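PDB 4L8K: putative peptidase from Parabacteroides merdae, which probably hydrolyses peptide bonds, as expected of a member of serine peptidase family S41. Local coordinates for residues N135-M140 and D166-R171; D153-G158 and G298-I303; V215-H220 and V238-D243. One frame throughout, in Å; residues are numbered along the deposited sequence. Where two conformers were deposited one is given.

Contact 1. Residues N135-M140 and D166-R171; sequences NNLDYM and DRIASR
Leu137 and Arg171 make the heart of this contact, where helix 134-143 packs against the C-terminal end of helix 162-169 within the S41 peptidase region, two helices linked through strand 149-153. The tight part is Leu137. Its CB lies over one face of the Arg171 guanidinium, 3.6 Å from CZ and displaced toward the rim of the group. Farther out the leucine forks: CD1 lies 3.9 Å from Arg167 CG, and CD2 meets Ile168 CG1 at 4.1 Å, the two side chains crossing at about a right angle. One branch therefore rests on the aliphatic root of an arginine and the other on a buried isoleucine, while Met110 of strand 110-115 and Val132 also touch the leucine.

Asp138 and Arg167, both partly exposed, form the looser side, although the Arg171 head that Asp138 meets is itself buried. Arg167 lends only its CG here; its chain bends at chi3 and carries the guanidinium off to Val132, where NH1 bonds the carbonyl oxygen. Asp138 touches with one carboxylate oxygen. Its OD2 pairs with Arg206, and Glu134 pairs with Arg171 NH2, which gives this edge a small network of alternating charges that probably helps fix the arginine's rotation. The turn at chi2 of Arg171 (-60°) folds the chain so that its head can lie against Leu137 and still meet Asp138. OD1 comes to the guanidinium edge tilted 25° out of its plane, and Arg171 NH1 reaches Asp138 OD1 in a bent (140°) salt-bridged hydrogen bond of 2.7 Å; OD1 also accepts from Thr207 N.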
# COMPACT_ATOMS: atom_id res chain seq x y z
N ASN A 135 -14.21 0.05 19.94
CA ASN A 135 -13.76 0.25 21.33
C ASN A 135 -12.24 0.35 21.37
O ASN A 135 -11.73 1.25 22.01
CB ASN A 135 -14.29 -0.84 22.27
CG ASN A 135 -15.79 -0.79 22.49
OD1 ASN A 135 -16.44 0.22 22.39
ND2 ASN A 135 -16.37 -1.90 22.84
N ASN A 136 -11.53 -0.51 20.61
CA ASN A 136 -10.07 -0.47 20.48
C ASN A 136 -9.60 0.94 20.13
O ASN A 136 -8.71 1.49 20.80
CB ASN A 136 -9.59 -1.43 19.37
CG ASN A 136 -9.71 -2.89 19.64
OD1 ASN A 136 -9.84 -3.66 18.69
ND2 ASN A 136 -9.61 -3.31 20.92
N LEU A 137 -10.24 1.54 19.10
CA LEU A 137 -9.92 2.89 18.64
C LEU A 137 -10.25 3.93 19.70
O LEU A 137 -9.40 4.77 19.98
CB LEU A 137 -10.64 3.22 17.31
CG LEU A 137 -10.07 2.52 16.07
CD1 LEU A 137 -11.11 2.44 14.95
CD2 LEU A 137 -8.74 3.15 15.60
N ASP A 138 -11.44 3.86 20.33
CA ASP A 138 -11.83 4.80 21.39
C ASP A 138 -10.86 4.77 22.58
O ASP A 138 -10.52 5.84 23.09
CB ASP A 138 -13.26 4.51 21.88
CG ASP A 138 -14.36 5.00 20.95
OD1 ASP A 138 -14.03 5.64 19.93
OD2 ASP A 138 -15.55 4.72 21.24
N TYR A 139 -10.41 3.58 22.98
CA TYR A 139 -9.47 3.40 24.10
C TYR A 139 -8.06 3.93 23.77
O TYR A 139 -7.43 4.55 24.64
CB TYR A 139 -9.40 1.93 24.53
CG TYR A 139 -10.50 1.60 25.51
CD1 TYR A 139 -10.48 2.12 26.81
CD2 TYR A 139 -11.57 0.80 25.14
CE1 TYR A 139 -11.52 1.87 27.70
CE2 TYR A 139 -12.61 0.52 26.05
CZ TYR A 139 -12.57 1.06 27.32
OH TYR A 139 -13.55 0.77 28.23
N MSE A 140 -7.60 3.73 22.53
CA MSE A 140 -6.30 4.20 22.07
C MSE A 140 -6.32 5.74 22.07
O MSE A 140 -5.41 6.36 22.63
CB MSE A 140 -5.95 3.58 20.69
CG MSE A 140 -4.64 4.10 20.06
SE MSE A 140 -4.97 5.75 19.05
CE MSE A 140 -6.08 4.98 17.55
N ASP A 166 -11.39 1.68 6.20
CA ASP A 166 -12.49 2.66 6.32
C ASP A 166 -12.80 3.02 7.76
O ASP A 166 -13.06 4.19 8.04
CB ASP A 166 -13.78 2.13 5.66
CG ASP A 166 -14.03 2.64 4.26
OD1 ASP A 166 -13.07 2.66 3.44
OD2 ASP A 166 -15.18 2.96 3.95
N ARG A 167 -12.78 2.04 8.67
CA ARG A 167 -13.07 2.24 10.09
C ARG A 167 -12.03 3.14 10.76
O ARG A 167 -12.40 4.01 11.53
CB ARG A 167 -13.16 0.87 10.81
CG ARG A 167 -13.54 0.97 12.28
CD ARG A 167 -13.61 -0.40 12.90
NE ARG A 167 -14.85 -1.09 12.54
CZ ARG A 167 -15.11 -2.38 12.76
NH1 ARG A 167 -14.21 -3.16 13.35
NH2 ARG A 167 -16.25 -2.91 12.36
N ILE A 168 -10.73 2.94 10.46
CA ILE A 168 -9.68 3.79 11.04
C ILE A 168 -9.73 5.20 10.40
O ILE A 168 -9.86 6.16 11.13
CB ILE A 168 -8.26 3.15 10.96
CG1 ILE A 168 -8.20 1.85 11.79
CG2 ILE A 168 -7.19 4.13 11.45
CD1 ILE A 168 -7.13 0.85 11.23
N ALA A 169 -9.70 5.30 9.06
CA ALA A 169 -9.70 6.58 8.32
C ALA A 169 -10.86 7.50 8.70
O ALA A 169 -10.66 8.71 8.79
CB ALA A 169 -9.71 6.33 6.83
N SER A 170 -12.06 6.92 8.93
CA SER A 170 -13.28 7.67 9.27
C SER A 170 -13.18 8.42 10.64
O SER A 170 -13.94 9.36 10.87
CB SER A 170 -14.51 6.77 9.22
OG SER A 170 -14.48 5.80 10.26
N ARG A 171 -12.18 8.05 11.49
CA ARG A 171 -11.90 8.68 12.78
C ARG A 171 -11.14 10.00 12.64
O ARG A 171 -11.00 10.72 13.62
CB ARG A 171 -11.10 7.74 13.69
CG ARG A 171 -11.81 6.43 14.04
CD ARG A 171 -13.13 6.68 14.75
NE ARG A 171 -13.70 5.45 15.30
CZ ARG A 171 -13.63 5.10 16.58
NH1 ARG A 171 -13.07 5.90 17.46
NH2 ARG A 171 -14.17 3.96 16.98

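Contact 2. Residues D153-G158 and G298-I303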
# COMPACT_ATOMS: atom_id res chain seq x y z
N ASP A 153 1.82 4.76 12.33
CA ASP A 153 2.85 4.06 11.55
C ASP A 153 2.29 2.83 10.85
O ASP A 153 1.91 1.84 11.50
CB ASP A 153 4.02 3.69 12.50
CG ASP A 153 5.29 3.16 11.88
OD1 ASP A 153 5.33 2.98 10.64
OD2 ASP A 153 6.26 2.93 12.63
N VAL A 154 2.26 2.88 9.50
CA VAL A 154 1.79 1.75 8.65
C VAL A 154 2.94 1.25 7.73
O VAL A 154 2.68 0.68 6.67
CB VAL A 154 0.50 2.08 7.84
CG1 VAL A 154 -0.71 2.24 8.77
CG2 VAL A 154 0.69 3.30 6.93
N ARG A 155 4.19 1.46 8.14
CA ARG A 155 5.34 0.93 7.41
C ARG A 155 5.31 -0.59 7.51
O ARG A 155 4.93 -1.12 8.56
CB ARG A 155 6.66 1.46 7.98
CG ARG A 155 6.89 2.94 7.71
CD ARG A 155 8.18 3.44 8.36
NE ARG A 155 8.09 3.40 9.82
CZ ARG A 155 9.11 3.54 10.66
NH1 ARG A 155 10.35 3.69 10.19
NH2 ARG A 155 8.91 3.52 11.97
N ASP A 156 5.67 -1.30 6.43
CA ASP A 156 5.68 -2.76 6.37
C ASP A 156 4.26 -3.35 6.49
O ASP A 156 4.12 -4.50 6.86
CB ASP A 156 6.63 -3.37 7.40
CG ASP A 156 8.06 -3.47 6.92
OD1 ASP A 156 8.45 -2.66 6.04
OD2 ASP A 156 8.78 -4.35 7.41
N ASN A 157 3.22 -2.58 6.14
CA ASN A 157 1.86 -3.07 6.18
C ASN A 157 1.42 -3.34 4.74
O ASN A 157 1.13 -2.41 3.99
CB ASN A 157 0.93 -2.08 6.92
CG ASN A 157 -0.50 -2.55 7.11
OD1 ASN A 157 -1.04 -3.35 6.32
ND2 ASN A 157 -1.18 -2.00 8.13
N GLY A 158 1.43 -4.62 4.37
CA GLY A 158 1.07 -5.11 3.04
C GLY A 158 -0.42 -5.11 2.72
O GLY A 158 -0.83 -5.63 1.69
N GLY A 298 20.65 3.22 17.59
CA GLY A 298 19.38 2.54 17.89
C GLY A 298 18.17 3.42 17.66
O GLY A 298 17.11 3.22 18.28
N ARG A 299 18.31 4.42 16.75
CA ARG A 299 17.27 5.41 16.45
C ARG A 299 16.61 5.18 15.11
O ARG A 299 17.25 4.73 14.15
CB ARG A 299 17.87 6.82 16.44
CG ARG A 299 18.21 7.39 17.80
CD ARG A 299 19.19 8.56 17.66
NE ARG A 299 18.71 9.60 16.74
CZ ARG A 299 18.06 10.70 17.12
NH1 ARG A 299 17.80 10.93 18.40
NH2 ARG A 299 17.69 11.60 16.22
N ASP A 300 15.32 5.54 15.03
CA ASP A 300 14.55 5.47 13.79
C ASP A 300 14.43 6.91 13.31
O ASP A 300 13.71 7.70 13.92
CB ASP A 300 13.16 4.81 14.04
CG ASP A 300 12.30 4.57 12.80
OD1 ASP A 300 12.24 5.47 11.93
OD2 ASP A 300 11.64 3.51 12.73
N THR A 301 15.15 7.26 12.24
CA THR A 301 15.17 8.62 11.66
C THR A 301 13.75 9.14 11.37
O THR A 301 13.48 10.32 11.63
CB THR A 301 16.02 8.63 10.37
OG1 THR A 301 17.18 7.84 10.59
CG2 THR A 301 16.45 10.04 9.94
N ILE A 302 12.85 8.26 10.88
CA ILE A 302 11.49 8.60 10.52
C ILE A 302 10.67 8.90 11.78
O ILE A 302 10.02 9.95 11.82
CB ILE A 302 10.85 7.52 9.59
CG1 ILE A 302 11.79 7.26 8.38
CG2 ILE A 302 9.46 7.99 9.12
CD1 ILE A 302 11.39 6.11 7.42
N ILE A 303 10.72 8.03 12.81
CA ILE A 303 9.99 8.30 14.06
C ILE A 303 10.51 9.62 14.68
O ILE A 303 9.69 10.46 15.09
CB ILE A 303 10.01 7.11 15.06
CG1 ILE A 303 9.32 5.86 14.46
CG2 ILE A 303 9.36 7.50 16.42
CD1 ILE A 303 9.49 4.52 15.32
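Asp300 is the N-cap of helix 301-311, and Arg155, in the loop that leaves strand 149-153, reaches its carboxylate to form a salt-bridge network with Asp153. The arginine grips Asp300 end-on: NH1 at 2.9 Å and NH2 at 2.8 Å both bond to OD2, NH1 meeting the syn lone pair of OD2, and NH2 coming to the same oxygen from above the carboxylate plane. OD2 lies near the guanidinium plane, although the two flat groups are turned 59° apart. The other oxygen, OD1, does the capping, with Ile303 N at 3.1 Å and a weaker bond from Ile302 N.

Along its side edge the same guanidinium holds Asp153 with two nearly straight bonds, Arg155 NE to Asp153 OD1 at 2.9 Å and Arg155 NH2 to Asp153 OD2 at 2.8 Å. A bend at chi3 (-66°) turns the head of Arg155 back toward this carboxylate. Asp153 OD1 also takes the backbone N-H of Arg155, closing an Asx turn, and the two donors approach it from opposite faces; Tyr122 OH bonds OD2. Ile303 CG1 packs obliquely against Arg155 NH2 at 3.4 Å, and Asn90 O is a further partner of NH1.

Arg155, Asp153 and Asp300 are all buried. Asp153 OD2 and Asp300 OD2 lie 5.4 Å apart, so the arginine between them probably offsets their mutual repulsion, with the helix N terminus likely to stabilise the charge on Asp300.

Contact 3. Residues V215-H220 and V238-D243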
# COMPACT_ATOMS: atom_id res chain seq x y z
N VAL A 215 1.49 10.23 9.43
CA VAL A 215 1.32 8.87 8.90
C VAL A 215 2.69 8.44 8.36
O VAL A 215 3.28 9.16 7.55
CB VAL A 215 0.16 8.72 7.86
CG1 VAL A 215 0.15 7.31 7.22
CG2 VAL A 215 -1.20 9.02 8.50
N LEU A 216 3.23 7.31 8.85
CA LEU A 216 4.54 6.83 8.41
C LEU A 216 4.38 5.76 7.36
O LEU A 216 3.62 4.82 7.55
CB LEU A 216 5.40 6.30 9.58
CG LEU A 216 5.61 7.20 10.82
CD1 LEU A 216 6.72 6.63 11.70
CD2 LEU A 216 6.00 8.66 10.44
N THR A 217 5.06 5.92 6.21
CA THR A 217 4.97 4.98 5.10
C THR A 217 6.36 4.56 4.58
O THR A 217 7.34 5.27 4.76
CB THR A 217 4.15 5.58 3.91
OG1 THR A 217 4.81 6.72 3.39
CG2 THR A 217 2.74 5.96 4.30
N ASN A 218 6.41 3.40 3.93
CA ASN A 218 7.59 2.90 3.25
C ASN A 218 7.13 2.10 2.03
O ASN A 218 5.93 1.96 1.84
CB ASN A 218 8.56 2.11 4.17
CG ASN A 218 8.06 0.80 4.71
OD1 ASN A 218 6.93 0.37 4.47
ND2 ASN A 218 8.91 0.15 5.48
N ARG A 219 8.05 1.63 1.19
CA ARG A 219 7.73 0.85 -0.00
C ARG A 219 6.95 -0.42 0.35
O ARG A 219 6.23 -0.96 -0.49
CB ARG A 219 9.03 0.49 -0.78
CG ARG A 219 8.79 0.07 -2.23
CD ARG A 219 8.05 1.11 -3.06
NE ARG A 219 8.02 0.62 -4.42
CZ ARG A 219 7.41 1.19 -5.45
NH1 ARG A 219 6.61 2.23 -5.26
NH2 ARG A 219 7.54 0.68 -6.66
N HIS A 220 7.08 -0.89 1.58
CA HIS A 220 6.36 -2.06 2.01
C HIS A 220 4.98 -1.72 2.59
O HIS A 220 4.34 -2.60 3.15
CB HIS A 220 7.21 -2.90 2.95
CG HIS A 220 8.26 -3.65 2.20
ND1 HIS A 220 9.57 -3.24 2.19
CD2 HIS A 220 8.15 -4.76 1.44
CE1 HIS A 220 10.23 -4.12 1.44
NE2 HIS A 220 9.42 -5.03 0.94
N VAL A 238 -3.24 15.98 8.67
CA VAL A 238 -2.35 14.86 8.37
C VAL A 238 -1.13 15.25 7.51
O VAL A 238 -1.27 15.90 6.47
CB VAL A 238 -3.11 13.66 7.71
CG1 VAL A 238 -2.17 12.53 7.29
CG2 VAL A 238 -4.23 13.12 8.61
N THR A 239 0.05 14.78 7.94
CA THR A 239 1.30 14.82 7.18
C THR A 239 1.73 13.37 6.98
O THR A 239 1.73 12.60 7.94
CB THR A 239 2.38 15.66 7.87
OG1 THR A 239 1.87 16.95 8.16
CG2 THR A 239 3.65 15.78 7.01
N VAL A 240 2.06 12.99 5.75
CA VAL A 240 2.58 11.67 5.42
C VAL A 240 4.10 11.80 5.35
O VAL A 240 4.63 12.70 4.68
CB VAL A 240 1.96 11.05 4.14
CG1 VAL A 240 2.56 9.66 3.86
CG2 VAL A 240 0.44 10.96 4.25
N MSE A 241 4.81 10.91 6.04
CA MSE A 241 6.26 10.97 6.10
C MSE A 241 6.89 9.59 5.88
O MSE A 241 6.33 8.59 6.30
CB MSE A 241 6.64 11.56 7.46
CG MSE A 241 8.13 11.59 7.77
SE MSE A 241 8.46 12.41 9.49
CE MSE A 241 7.73 14.12 9.27
N GLY A 242 8.08 9.57 5.29
CA GLY A 242 8.84 8.35 5.07
C GLY A 242 9.20 8.19 3.61
O GLY A 242 9.85 9.06 3.02
N ASP A 243 8.74 7.10 3.01
CA ASP A 243 9.06 6.82 1.61
C ASP A 243 7.78 6.55 0.81
O ASP A 243 6.68 6.39 1.37
CB ASP A 243 10.02 5.61 1.52
CG ASP A 243 10.82 5.46 0.23
OD1 ASP A 243 10.71 6.35 -0.66
OD2 ASP A 243 11.54 4.45 0.09
O HOH W 1 10.97 2.40 1.65
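Val215 and Val240 pair across two neighbouring parallel strands, 213-217 and 238-242, the two strands of a beta-alpha-beta unit whose connecting helix is 224-232. Their side chains stand on the sheet face that this helix covers. There Val215 CG2 meets Val238 CG1 at 3.8 Å, the two valines crossing obliquely against Met232. Leu216 and Met241 point to the other face, toward helix 301-311; Leu216 CD2 leans over to 4.2 Å from Met241 CB, while the rest of the selenomethionine runs on to Ala305, Ala306 and Leu309.

Thr217 stands at about a right angle to Val240, whose CG1 touches both CG2 and OG1 of the threonine at 3.7 Å. With chi1 at 64°, OG1 sits between the backbone N and the carbonyl carbon, and from there it donates to Asp243 O at 2.8 Å, in the carbonyl plane. An alanine here has no hydroxyl or CG2, and would probably leave Asp243 O without this donor and open a gap beside Val240 CG1.

Main-chain bonds run in the ladder of parallel strands, ending with Asp243 N to Thr217 O at 2.9 Å. Next to it, Gly242 packs its CA against the same oxygen, and a CB there would clash with it. Past the strand ends a water bridges the two chains, taking the N-H of Arg219 at 3.1 Å and lying 2.6 Å from Asp243 OD2.

From the N terminus, contact 1 opens at 135-140 in helix 134-143, and contact 2 opens at 153-158, just after strand 149-153. Contact 1 then closes at 166-171, so these two cross along the chain. Contact 3 opens at 215-220 and closes at 238-243 through helix 224-232; the whole of it falls within the long excursion that contact 2 finishes at 298-303. Contacts 2 and 3 touch directly: Val154 N probably bonds Leu216 O at 3.1 Å, and Asp156 N bonds Asn218 OD1. Contact 1 stands apart, its centre about 20 Å from that of contact 2. Together they tie two helices, the central parallel strands and the C-terminal helix.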